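Local coordinates for protein beta-1,4-galactanase (Humicola insolens, PDB 1HJQ) that hydrolyses beta-1,4-galactosidic linkages in type I arabinogalactans, as a clan GH-A glycoside hydrolase of family 53, at residues A[148-153]-A[196-201]; A[22-25]-A[29-32]; A[256-259]-A[263-266]. All coordinates share one frame; numbering follows the deposited sequence.

Contact 1 of 3, residues A[148-153]-A[196-201]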
loop_
_atom_site.group_PDB
_atom_site.type_symbol
_atom_site.label_atom_id
_atom_site.label_comp_id
_atom_site.label_asym_id
_atom_site.label_seq_id
_atom_site.Cartn_x
_atom_site.Cartn_y
_atom_site.Cartn_z
ATOM N N ASN A 148 11.685 -18.702 -3.198
ATOM C CA ASN A 148 12.165 -20.066 -3.096
ATOM C C ASN A 148 13.392 -20.045 -2.195
ATOM O O ASN A 148 13.921 -21.084 -1.819
ATOM C CB ASN A 148 12.421 -20.652 -4.480
ATOM C CG ASN A 148 11.119 -20.983 -5.206
ATOM O OD1 ASN A 148 10.121 -20.277 -5.054
ATOM N ND2 ASN A 148 11.125 -22.052 -5.996
ATOM N N ASN A 149 13.821 -18.835 -1.841
ATOM C CA ASN A 149 14.926 -18.626 -0.907
ATOM C C ASN A 149 14.183 -18.345 0.391
ATOM O O ASN A 149 14.522 -17.435 1.149
ATOM C CB ASN A 149 15.755 -17.402 -1.290
ATOM C CG ASN A 149 16.759 -17.697 -2.382
ATOM O OD1 ASN A 149 16.586 -18.633 -3.164
ATOM N ND2 ASN A 149 17.810 -16.888 -2.452
ATOM N N TRP A 150 13.140 -19.132 0.611
ATOM C CA TRP A 150 12.287 -19.005 1.777
ATOM C C TRP A 150 13.036 -18.732 3.074
ATOM O O TRP A 150 12.599 -17.912 3.884
ATOM C CB TRP A 150 11.434 -20.263 1.905
ATOM C CG TRP A 150 10.585 -20.499 0.689
ATOM C CD1 TRP A 150 10.593 -21.601 -0.125
ATOM C CD2 TRP A 150 9.588 -19.614 0.160
ATOM N NE1 TRP A 150 9.659 -21.459 -1.123
ATOM C CE2 TRP A 150 9.028 -20.248 -0.975
ATOM C CE3 TRP A 150 9.110 -18.346 0.535
ATOM C CZ2 TRP A 150 8.013 -19.658 -1.737
ATOM C CZ3 TRP A 150 8.103 -17.759 -0.220
ATOM C CH2 TRP A 150 7.563 -18.418 -1.347
ATOM N N TYR A 151 14.163 -19.410 3.280
ATOM C CA TYR A 151 14.926 -19.194 4.498
ATOM C C TYR A 151 15.388 -17.749 4.575
ATOM O O TYR A 151 15.132 -17.068 5.561
ATOM C CB TYR A 151 16.149 -20.109 4.571
ATOM C CG TYR A 151 16.948 -19.889 5.838
ATOM C CD1 TYR A 151 16.460 -20.320 7.069
ATOM C CD2 TYR A 151 18.166 -19.199 5.818
ATOM C CE1 TYR A 151 17.157 -20.071 8.253
ATOM C CE2 TYR A 151 18.871 -18.945 7.005
ATOM C CZ TYR A 151 18.356 -19.388 8.217
ATOM O OH TYR A 151 19.033 -19.159 9.398
ATOM N N ASN A 152 16.071 -17.282 3.533
ATOM C CA ASN A 152 16.559 -15.908 3.522
ATOM C C ASN A 152 15.428 -14.911 3.725
ATOM O O ASN A 152 15.595 -13.922 4.436
ATOM C CB ASN A 152 17.291 -15.589 2.211
ATOM C CG ASN A 152 18.664 -16.257 2.118
ATOM O OD1 ASN A 152 19.227 -16.703 3.124
ATOM N ND2 ASN A 152 19.215 -16.310 0.904
ATOM N N ILE A 153 14.278 -15.170 3.110
ATOM C CA ILE A 153 13.131 -14.269 3.228
ATOM C C ILE A 153 12.637 -14.118 4.669
ATOM O O ILE A 153 12.562 -12.998 5.194
ATOM C CB ILE A 153 11.952 -14.737 2.339
ATOM C CG1 ILE A 153 12.373 -14.702 0.867
ATOM C CG2 ILE A 153 10.751 -13.843 2.547
ATOM C CD1 ILE A 153 11.372 -15.319 -0.080
ATOM N N LEU A 196 6.523 -18.843 6.690
ATOM C CA LEU A 196 6.311 -19.144 8.099
ATOM C C LEU A 196 6.811 -20.514 8.568
ATOM O O LEU A 196 6.923 -20.748 9.774
ATOM C CB LEU A 196 4.831 -18.990 8.447
ATOM C CG LEU A 196 4.261 -17.584 8.235
ATOM C CD1 LEU A 196 2.788 -17.579 8.635
ATOM C CD2 LEU A 196 5.048 -16.565 9.059
ATOM N N SER A 197 7.114 -21.416 7.633
ATOM C CA SER A 197 7.602 -22.742 8.010
ATOM C C SER A 197 9.114 -22.745 8.219
ATOM O O SER A 197 9.671 -23.684 8.782
ATOM C CB SER A 197 7.233 -23.780 6.950
ATOM O OG SER A 197 7.997 -23.609 5.773
ATOM N N GLN A 198 9.780 -21.689 7.770
ATOM C CA GLN A 198 11.224 -21.594 7.921
ATOM C C GLN A 198 11.649 -21.511 9.384
ATOM O O GLN A 198 12.569 -22.202 9.809
ATOM C CB GLN A 198 11.744 -20.373 7.169
ATOM C CG GLN A 198 11.494 -20.429 5.692
ATOM C CD GLN A 198 11.896 -21.760 5.110
ATOM O OE1 GLN A 198 12.966 -22.290 5.427
ATOM N NE2 GLN A 198 11.042 -22.314 4.249
ATOM N N GLY A 199 10.986 -20.651 10.150
ATOM C CA GLY A 199 11.325 -20.513 11.556
ATOM C C GLY A 199 11.733 -19.106 11.972
ATOM O O GLY A 199 11.199 -18.578 12.947
ATOM N N PRO A 200 12.671 -18.464 11.254
ATOM C CA PRO A 200 13.118 -17.112 11.598
ATOM C C PRO A 200 11.994 -16.076 11.691
ATOM O O PRO A 200 11.969 -15.267 12.624
ATOM C CB PRO A 200 14.113 -16.799 10.490
ATOM C CG PRO A 200 14.689 -18.145 10.180
ATOM C CD PRO A 200 13.448 -18.989 10.118
ATOM N N PHE A 201 11.070 -16.087 10.730
ATOM C CA PHE A 201 9.953 -15.143 10.756
ATOM C C PHE A 201 8.812 -15.788 11.524
ATOM O O PHE A 201 8.151 -16.694 11.024
ATOM C CB PHE A 201 9.497 -14.807 9.339
ATOM C CG PHE A 201 8.566 -13.631 9.267
ATOM C CD1 PHE A 201 8.893 -12.434 9.892
ATOM C CD2 PHE A 201 7.387 -13.705 8.537
ATOM C CE1 PHE A 201 8.067 -11.329 9.787
ATOM C CE2 PHE A 201 6.548 -12.599 8.423
ATOM C CZ PHE A 201 6.890 -11.408 9.048
#
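The carboxamide of Gln-198 packs against Trp-150 and Tyr-151, and its NE2 donates to the carbonyl of Asn-194, back in its own helix. No hydrogen bond crosses between 148-153 and 196-201, and the contact rests on van der Waals packing of the glutamine chain and amide against those two residues. With CG anti to the carbonyl carbon (chi1 -62°) and a bend at chi2, the glutamine chain folds round until its amide lies against the first turn of the opposing helix. There CD comes within 3.6 Å of Trp-150 CB, and the amide plane is turned only 17° from that of the indole. CG rests on the backbone, 3.3 Å from Trp-150 O, while OE1 lies near the plane of the Tyr-151 ring, at its edge, and 4.0 Å from Tyr-151 CB. The indole leads away from 196-201 along helix 185-198, where it meets Trp-190 and Trp-191 edge-to-face.

A second, apolar touch lies further out. Tyr-151 CE1 approaches Pro-200 CG to 3.7 Å, the two side chains crossing at about a right angle. Pro-200 reaches this place because the chain turns sharply at Gly-199, whose phi is positive (122°); a CB there would collide with the carbonyl oxygen of the residue before, so glycine suits the bend.

The contact lies at the surface of the (beta/alpha)8 barrel, where the first turn of helix 150-165 meets the last residues of helix 185-198 and the bend after it. These two helices follow strands 129-132 and 174-179, adjacent in the barrel, and Phe-201 extends the junction inward onto Ala-154 and Leu-157.

Contact 2 of 3, residues A[22-25]-A[29-32]; sequences YKNV and EKPL
Two first torsions bring Tyr-22 and Leu-32 together: the tyrosine CG stands anti to its carbonyl carbon (chi1 -65°), and the leucine CG is anti to the backbone N (chi1 -170°), which lays a methyl over the phenol ring. Leu-32 CD1 sits above one face, 4.2 Å from the centroid of the Tyr-22 ring and 18° off its normal, a CH-pi contact, while Leu-32 CD2 reaches Tyr-22 CE2 at 4.0 Å. Phe-316 meets the same ring edge-to-face, and the tyrosine hydroxyl bonds to the carbonyl of Ala-299. With an alanine here, Leu-32 and Phe-316 would probably be left beside a gap and the Ala-299 carbonyl without this donor.

Both segments belong to the loop between helices 12-17 and 32-38, Leu-32 beginning the latter. A single beta bridge pairs Lys-23 with Glu-29. Lys-30 N donates to Tyr-22 O over 3.1 Å, and Glu-29 CA makes a CA-H...O contact of 3.2 Å with that same Tyr-22 O. One water continues the link, accepting from Tyr-22 N and donating to Lys-30 O at 2.8 Å. Lys-23 CG packs 3.7 Å from Glu-29 CA.

Asn-24 ND2 and Lys-30 NZ, both donors, do not bond to each other; both reach Glu-38 OE1, NZ as a salt bridge, consistent with their proximity, while Asn-24 OD1 accepts from Asn-26 N and Gln-28 N. Backbone bonds and apolar packing thus join the segments, with the charges of Glu-29 and Lys-30 probably balanced by Arg-21 and Glu-38.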
loop_
_atom_site.group_PDB
_atom_site.type_symbol
_atom_site.label_atom_id
_atom_site.label_comp_id
_atom_site.label_asym_id
_atom_site.label_seq_id
_atom_site.Cartn_x
_atom_site.Cartn_y
_atom_site.Cartn_z
ATOM N N TYR A 22 -4.870 21.405 -6.052
ATOM C CA TYR A 22 -6.032 20.574 -5.765
ATOM C C TYR A 22 -7.192 21.349 -5.162
ATOM O O TYR A 22 -7.000 22.340 -4.457
ATOM C CB TYR A 22 -5.631 19.447 -4.817
ATOM C CG TYR A 22 -4.641 18.474 -5.412
ATOM C CD1 TYR A 22 -5.028 17.582 -6.424
ATOM C CD2 TYR A 22 -3.310 18.451 -4.980
ATOM C CE1 TYR A 22 -4.117 16.693 -6.990
ATOM C CE2 TYR A 22 -2.383 17.562 -5.543
ATOM C CZ TYR A 22 -2.794 16.686 -6.550
ATOM O OH TYR A 22 -1.885 15.820 -7.112
ATOM N N LYS A 23 -8.402 20.885 -5.438
ATOM C CA LYS A 23 -9.608 21.509 -4.913
ATOM C C LYS A 23 -10.583 20.395 -4.573
ATOM O O LYS A 23 -10.487 19.302 -5.126
ATOM C CB LYS A 23 -10.255 22.415 -5.967
ATOM C CG LYS A 23 -9.314 23.408 -6.642
ATOM C CD LYS A 23 -8.494 22.764 -7.753
ATOM C CE LYS A 23 -7.550 23.784 -8.362
ATOM N NZ LYS A 23 -6.781 23.223 -9.500
ATOM N N ASN A 24 -11.515 20.655 -3.665
ATOM C CA ASN A 24 -12.508 19.641 -3.344
ATOM C C ASN A 24 -13.521 19.673 -4.489
ATOM O O ASN A 24 -13.277 20.324 -5.507
ATOM C CB ASN A 24 -13.185 19.930 -1.998
ATOM C CG ASN A 24 -13.691 21.361 -1.875
ATOM O OD1 ASN A 24 -14.096 21.986 -2.859
ATOM N ND2 ASN A 24 -13.692 21.877 -0.651
ATOM N N VAL A 25 -14.649 18.985 -4.334
ATOM C CA VAL A 25 -15.663 18.945 -5.397
ATOM C C VAL A 25 -16.225 20.309 -5.757
ATOM O O VAL A 25 -16.746 20.503 -6.850
ATOM C CB VAL A 25 -16.899 18.087 -5.022
ATOM C CG1 VAL A 25 -17.292 17.200 -6.198
ATOM C CG2 VAL A 25 -16.627 17.278 -3.791
ATOM N N GLU A 29 -9.704 25.526 -3.541
ATOM C CA GLU A 29 -8.312 25.103 -3.494
ATOM C C GLU A 29 -7.772 25.003 -2.063
ATOM O O GLU A 29 -8.019 25.874 -1.241
ATOM C CB GLU A 29 -7.449 26.084 -4.295
ATOM C CG GLU A 29 -5.989 25.672 -4.398
ATOM C CD GLU A 29 -5.187 26.545 -5.342
ATOM O OE1 GLU A 29 -5.687 26.859 -6.444
ATOM O OE2 GLU A 29 -4.045 26.908 -4.994
ATOM N N LYS A 30 -7.052 23.926 -1.766
ATOM C CA LYS A 30 -6.450 23.721 -0.445
ATOM C C LYS A 30 -5.429 22.594 -0.569
ATOM O O LYS A 30 -5.373 21.909 -1.595
ATOM C CB LYS A 30 -7.492 23.313 0.611
ATOM C CG LYS A 30 -8.939 23.497 0.214
ATOM C CD LYS A 30 -9.720 22.233 0.506
ATOM C CE LYS A 30 -10.455 22.301 1.826
ATOM N NZ LYS A 30 -11.847 22.811 1.654
ATOM N N PRO A 31 -4.599 22.398 0.465
ATOM C CA PRO A 31 -3.592 21.329 0.428
ATOM C C PRO A 31 -4.327 19.989 0.403
ATOM O O PRO A 31 -5.312 19.803 1.127
ATOM C CB PRO A 31 -2.813 21.542 1.718
ATOM C CG PRO A 31 -2.960 23.028 1.977
ATOM C CD PRO A 31 -4.412 23.266 1.642
ATOM N N LEU A 32 -3.849 19.060 -0.421
ATOM C CA LEU A 32 -4.485 17.753 -0.578
ATOM C C LEU A 32 -4.912 17.046 0.713
ATOM O O LEU A 32 -6.035 16.542 0.805
ATOM C CB LEU A 32 -3.572 16.834 -1.392
ATOM C CG LEU A 32 -4.145 15.501 -1.880
ATOM C CD1 LEU A 32 -5.409 15.740 -2.675
ATOM C CD2 LEU A 32 -3.108 14.785 -2.739
HETATM O O HOH W 1 -3.441 22.327 -3.536
#

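Contact 3 of 3, residues A[256-259]-A[263-266]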
loop_
_atom_site.group_PDB
_atom_site.type_symbol
_atom_site.label_atom_id
_atom_site.label_comp_id
_atom_site.label_asym_id
_atom_site.label_seq_id
_atom_site.Cartn_x
_atom_site.Cartn_y
_atom_site.Cartn_z
ATOM N N ARG A 256 -5.916 -4.061 -21.291
ATOM C CA ARG A 256 -5.057 -5.145 -21.751
ATOM C C ARG A 256 -5.725 -6.481 -21.442
ATOM O O ARG A 256 -5.532 -7.460 -22.154
ATOM C CB ARG A 256 -3.685 -5.083 -21.071
ATOM C CG ARG A 256 -2.706 -6.128 -21.589
ATOM C CD ARG A 256 -1.398 -6.126 -20.812
ATOM N NE ARG A 256 -0.434 -7.085 -21.355
ATOM C CZ ARG A 256 0.737 -7.386 -20.791
ATOM N NH1 ARG A 256 1.110 -6.808 -19.652
ATOM N NH2 ARG A 256 1.546 -8.264 -21.373
ATOM N N TYR A 257 -6.521 -6.516 -20.382
ATOM C CA TYR A 257 -7.199 -7.741 -20.002
ATOM C C TYR A 257 -8.694 -7.541 -19.816
ATOM O O TYR A 257 -9.162 -6.442 -19.539
ATOM C CB TYR A 257 -6.625 -8.291 -18.697
ATOM C CG TYR A 257 -5.126 -8.402 -18.676
ATOM C CD1 TYR A 257 -4.338 -7.330 -18.266
ATOM C CD2 TYR A 257 -4.490 -9.581 -19.062
ATOM C CE1 TYR A 257 -2.948 -7.426 -18.237
ATOM C CE2 TYR A 257 -3.102 -9.690 -19.041
ATOM C CZ TYR A 257 -2.336 -8.607 -18.626
ATOM O OH TYR A 257 -0.963 -8.700 -18.605
ATOM N N GLN A 258 -9.441 -8.623 -19.967
ATOM C CA GLN A 258 -10.874 -8.564 -19.782
ATOM C C GLN A 258 -11.087 -8.334 -18.294
ATOM O O GLN A 258 -10.375 -8.898 -17.469
ATOM C CB GLN A 258 -11.496 -9.884 -20.225
ATOM C CG GLN A 258 -13.001 -9.959 -20.113
ATOM C CD GLN A 258 -13.583 -10.984 -21.077
ATOM O OE1 GLN A 258 -14.716 -11.447 -20.910
ATOM N NE2 GLN A 258 -12.808 -11.334 -22.105
ATOM N N PHE A 259 -12.042 -7.486 -17.946
ATOM C CA PHE A 259 -12.318 -7.222 -16.544
ATOM C C PHE A 259 -13.081 -8.386 -15.915
ATOM O O PHE A 259 -13.696 -9.180 -16.614
ATOM C CB PHE A 259 -13.130 -5.938 -16.409
ATOM C CG PHE A 259 -12.293 -4.693 -16.380
ATOM C CD1 PHE A 259 -11.287 -4.489 -17.317
ATOM C CD2 PHE A 259 -12.514 -3.717 -15.413
ATOM C CE1 PHE A 259 -10.508 -3.329 -17.289
ATOM C CE2 PHE A 259 -11.745 -2.559 -15.378
ATOM C CZ PHE A 259 -10.739 -2.363 -16.317
ATOM N N VAL A 263 -17.810 -7.287 -12.325
ATOM C CA VAL A 263 -17.790 -5.829 -12.398
ATOM C C VAL A 263 -17.921 -5.265 -13.810
ATOM O O VAL A 263 -17.807 -4.059 -14.008
ATOM C CB VAL A 263 -16.506 -5.244 -11.755
ATOM C CG1 VAL A 263 -16.436 -5.633 -10.285
ATOM C CG2 VAL A 263 -15.278 -5.722 -12.500
ATOM N N ARG A 264 -18.174 -6.136 -14.782
ATOM C CA ARG A 264 -18.317 -5.717 -16.174
ATOM C C ARG A 264 -19.564 -4.866 -16.394
ATOM O O ARG A 264 -19.825 -4.403 -17.502
ATOM C CB ARG A 264 -18.353 -6.945 -17.083
ATOM C CG ARG A 264 -17.072 -7.756 -17.013
ATOM C CD ARG A 264 -17.135 -9.037 -17.831
ATOM N NE ARG A 264 -15.918 -9.829 -17.650
ATOM C CZ ARG A 264 -15.707 -11.025 -18.188
ATOM N NH1 ARG A 264 -16.637 -11.583 -18.954
ATOM N NH2 ARG A 264 -14.566 -11.664 -17.958
ATOM N N ASN A 265 -20.327 -4.661 -15.328
ATOM C CA ASN A 265 -21.547 -3.861 -15.384
ATOM C C ASN A 265 -21.264 -2.484 -14.810
ATOM O O ASN A 265 -22.018 -1.541 -15.038
ATOM C CB ASN A 265 -22.640 -4.533 -14.559
ATOM C CG ASN A 265 -22.151 -4.935 -13.173
ATOM O OD1 ASN A 265 -22.506 -4.312 -12.163
ATOM N ND2 ASN A 265 -21.319 -5.975 -13.122
ATOM N N VAL A 266 -20.176 -2.385 -14.053
ATOM C CA VAL A 266 -19.771 -1.135 -13.426
ATOM C C VAL A 266 -19.165 -0.221 -14.483
ATOM O O VAL A 266 -18.229 -0.599 -15.185
ATOM C CB VAL A 266 -18.747 -1.388 -12.301
ATOM C CG1 VAL A 266 -18.350 -0.068 -11.645
ATOM C CG2 VAL A 266 -19.341 -2.348 -11.269
#
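Arg-264 turns the side of its guanidinium group to the backbone carbonyl of Phe-259, and two nitrogens share that one oxygen. NH2 donates to Phe-259 O over 3.0 Å, nearly in line with the C=O bond; NE is the straighter donor, with an N-H...O angle of 156°, though its modelled separation of 2.5 Å from Phe-259 O is too short to be taken literally. The carbonyl oxygen lies close to the guanidinium plane in both bonds. An arginine chain extended from CG to NE gives the reach for this side-on grip.

Gln-258 approaches the same group from another direction. Its CG lies over one face of the guanidinium, with the amide plane turned 53° from it; the placement of OE1 there is doubtful, and it makes no properly angled hydrogen bond.

Beyond these polar groups the packing is apolar. Val-263 CG2 lies at the edge of the Phe-259 ring, 4.5 Å from Phe-259 CB, and that ring continues to Phe-268, edge-to-face, and to Cys-310 of the Cys-252 to Cys-310 disulfide. Val-263 also opens a type I turn, closed by Val-266 N donating to Val-263 O, and touches Trp-248 and Tyr-276.

Both segments lie in the loop between strand 240-245 and helix 270-286. Within it, a cationic side chain supplies two N-H groups to one backbone carbonyl.

In the fold
The three contacts are separate sites on the outside of one barrel, each centred about 23 Å from the centre of the chain, and none touches another. Contacts 1 and 2 lie on opposite sides of that centre, 45 Å apart between centres; contact 3 is 37 Å from contact 1 and 31 Å from contact 2, and its nearest atoms are about 18 Å from those of contact 2. All lie away from the probable catalytic residues, the proton donor Glu-135 and the nucleophile Glu-245. Contact 3 nevertheless belongs to the loop after strand 240-245, which ends at Glu-245, while the first helix of contact 1 follows strand 129-132 and Glu-135.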